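PDB 1R5Q: circadian clock oscillator protein KaiA from Nostoc sp., which probably stimulates the autophosphorylation of KaiC as part of the KaiABC oscillator, the main circadian regulator of cyanobacteria. Local coordinates for residues L32-K35 with I36-F39. Sequence-based numbering, arbitrary orientation.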
ATOM      1  N   LEU A  32       6.506   1.224 -11.861  1.00 45.64           N
ATOM      2  CA  LEU A  32       6.320   0.782 -10.446  1.00 45.76           C
ATOM      3  C   LEU A  32       6.882   1.761  -9.417  1.00 46.43           C
ATOM      4  O   LEU A  32       6.257   2.017  -8.386  1.00 46.01           O
ATOM      5  CB  LEU A  32       6.973  -0.586 -10.227  1.00 43.78           C
ATOM      6  CG  LEU A  32       6.884  -1.162  -8.805  1.00 42.91           C
ATOM      7  CD1 LEU A  32       5.432  -1.380  -8.421  1.00 41.79           C
ATOM      8  CD2 LEU A  32       7.658  -2.474  -8.738  1.00 41.47           C
ATOM      9  N   LYS A  33       8.066   2.301  -9.691  1.00 48.01           N
ATOM     10  CA  LYS A  33       8.708   3.229  -8.766  1.00 50.20           C
ATOM     11  C   LYS A  33       7.843   4.449  -8.473  1.00 50.89           C
ATOM     12  O   LYS A  33       7.711   4.866  -7.321  1.00 50.77           O
ATOM     13  CB  LYS A  33      10.060   3.675  -9.324  1.00 52.09           C
ATOM     14  CG  LYS A  33      10.896   4.472  -8.339  1.00 53.69           C
ATOM     15  CD  LYS A  33      12.260   4.794  -8.921  1.00 55.71           C
ATOM     16  CE  LYS A  33      13.131   5.454  -7.881  1.00 56.83           C
ATOM     17  NZ  LYS A  33      12.397   6.579  -7.235  1.00 58.46           N
ATOM     18  N   GLU A  34       7.242   5.005  -9.520  1.00 51.57           N
ATOM     19  CA  GLU A  34       6.393   6.181  -9.384  1.00 51.71           C
ATOM     20  C   GLU A  34       5.091   5.879  -8.664  1.00 49.65           C
ATOM     21  O   GLU A  34       4.572   6.722  -7.942  1.00 49.07           O
ATOM     22  CB  GLU A  34       6.091   6.780 -10.762  1.00 54.82           C
ATOM     23  CG  GLU A  34       6.797   8.107 -10.996  1.00 59.55           C
ATOM     24  CD  GLU A  34       6.427   9.144  -9.942  1.00 62.35           C
ATOM     25  OE1 GLU A  34       5.258   9.595  -9.944  1.00 64.46           O
ATOM     26  OE2 GLU A  34       7.300   9.497  -9.108  1.00 63.25           O
ATOM     27  N   LYS A  35       4.552   4.686  -8.873  1.00 47.17           N
ATOM     28  CA  LYS A  35       3.313   4.321  -8.201  1.00 45.64           C
ATOM     29  C   LYS A  35       3.567   4.262  -6.699  1.00 43.65           C
ATOM     30  O   LYS A  35       2.751   4.722  -5.905  1.00 42.27           O
ATOM     31  CB  LYS A  35       2.817   2.953  -8.664  1.00 46.95           C
ATOM     32  CG  LYS A  35       2.217   2.917 -10.059  1.00 49.12           C
ATOM     33  CD  LYS A  35       1.749   1.496 -10.410  1.00 51.12           C
ATOM     34  CE  LYS A  35       1.214   1.431 -11.839  1.00 53.19           C
ATOM     35  NZ  LYS A  35       0.936   0.038 -12.273  1.00 55.11           N
ATOM     36  N   ILE A  36       4.705   3.692  -6.324  1.00 41.83           N
ATOM     37  CA  ILE A  36       5.070   3.553  -4.922  1.00 41.12           C
ATOM     38  C   ILE A  36       5.397   4.907  -4.311  1.00 41.65           C
ATOM     39  O   ILE A  36       4.981   5.206  -3.202  1.00 39.77           O
ATOM     40  CB  ILE A  36       6.290   2.603  -4.741  1.00 39.51           C
ATOM     41  CG1 ILE A  36       5.859   1.148  -4.985  1.00 38.64           C
ATOM     42  CG2 ILE A  36       6.863   2.736  -3.334  1.00 38.69           C
ATOM     43  CD1 ILE A  36       7.019   0.171  -5.005  1.00 36.17           C
ATOM     44  N   ASP A  37       6.141   5.727  -5.044  1.00 42.66           N
ATOM     45  CA  ASP A  37       6.512   7.038  -4.538  1.00 43.91           C
ATOM     46  C   ASP A  37       5.273   7.890  -4.287  1.00 43.34           C
ATOM     47  O   ASP A  37       5.194   8.593  -3.286  1.00 43.12           O
ATOM     48  CB  ASP A  37       7.464   7.741  -5.512  1.00 46.37           C
ATOM     49  CG  ASP A  37       8.898   7.224  -5.407  1.00 50.16           C
ATOM     50  OD1 ASP A  37       9.348   6.905  -4.277  1.00 51.97           O
ATOM     51  OD2 ASP A  37       9.586   7.155  -6.449  1.00 51.21           O
ATOM     52  N   LYS A  38       4.296   7.798  -5.179  1.00 42.59           N
ATOM     53  CA  LYS A  38       3.061   8.568  -5.040  1.00 42.78           C
ATOM     54  C   LYS A  38       2.195   8.085  -3.879  1.00 40.41           C
ATOM     55  O   LYS A  38       1.594   8.897  -3.170  1.00 38.44           O
ATOM     56  CB  LYS A  38       2.248   8.514  -6.337  1.00 45.69           C
ATOM     57  CG  LYS A  38       2.859   9.294  -7.485  1.00 50.14           C
ATOM     58  CD  LYS A  38       1.915   9.319  -8.699  1.00 53.42           C
ATOM     59  CE  LYS A  38       0.549   9.920  -8.348  1.00 55.57           C
ATOM     60  NZ  LYS A  38      -0.365  10.010  -9.541  1.00 57.96           N
ATOM     61  N   PHE A  39       2.116   6.764  -3.709  1.00 37.40           N
ATOM     62  CA  PHE A  39       1.350   6.156  -2.627  1.00 35.81           C
ATOM     63  C   PHE A  39       1.978   6.584  -1.295  1.00 34.71           C
ATOM     64  O   PHE A  39       1.279   6.948  -0.348  1.00 33.82           O
ATOM     65  CB  PHE A  39       1.378   4.609  -2.739  1.00 34.77           C
ATOM     66  CG  PHE A  39       0.699   3.891  -1.576  1.00 32.47           C
ATOM     67  CD1 PHE A  39      -0.683   3.738  -1.544  1.00 30.29           C
ATOM     68  CD2 PHE A  39       1.443   3.410  -0.499  1.00 31.90           C
ATOM     69  CE1 PHE A  39      -1.310   3.134  -0.477  1.00 29.79           C
ATOM     70  CE2 PHE A  39       0.816   2.795   0.590  1.00 30.40           C
ATOM     71  CZ  PHE A  39      -0.555   2.658   0.604  1.00 31.39           C
TER
HETATM   72  O   HOH W   1       9.891   3.966  -4.902  1.00 49.41           O
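The carbonyl oxygen of Lys33 accepts a hydrogen bond from the backbone N of Asp37 at 2.9 Å, and a water adds a weak bond to this O while also donating weakly to Asp37 OD1. The Lys33 chain runs extended as far as CE and then bends at its last torsion (chi4 -50°), which brings NZ to 3.0 Å from Asp37 OD2, on the syn lone pair of that oxygen, in a salt bridge. Asp37 has CG beside its own backbone N (chi1 -78°), turning the carboxylate back toward the preceding turn. With an alanine here in place of the carboxylate, the Lys33 ammonium would probably lose its mate and be free to swing into solvent. Glu34 folds over Lys38 instead, Glu34 OE1 lying 3.4 Å from Lys38 CG, while its OE2 stays 4.2 Å from Asp37 OD2, a like-charge approach that the nearby Lys33 probably offsets. On the inner face, Leu32 CG meets Ile36 CD1 at 4.0 Å; Ile36 and Phe39 pack on Ile21 and Ile88 of helices 8-24 and 82-100. The arrangement is the amphipathic first turns of helix 33-45, with i to i+4 backbone bonds and an i, i+4 Lys-Asp salt bridge, in the all-helical KaiA C-terminal domain.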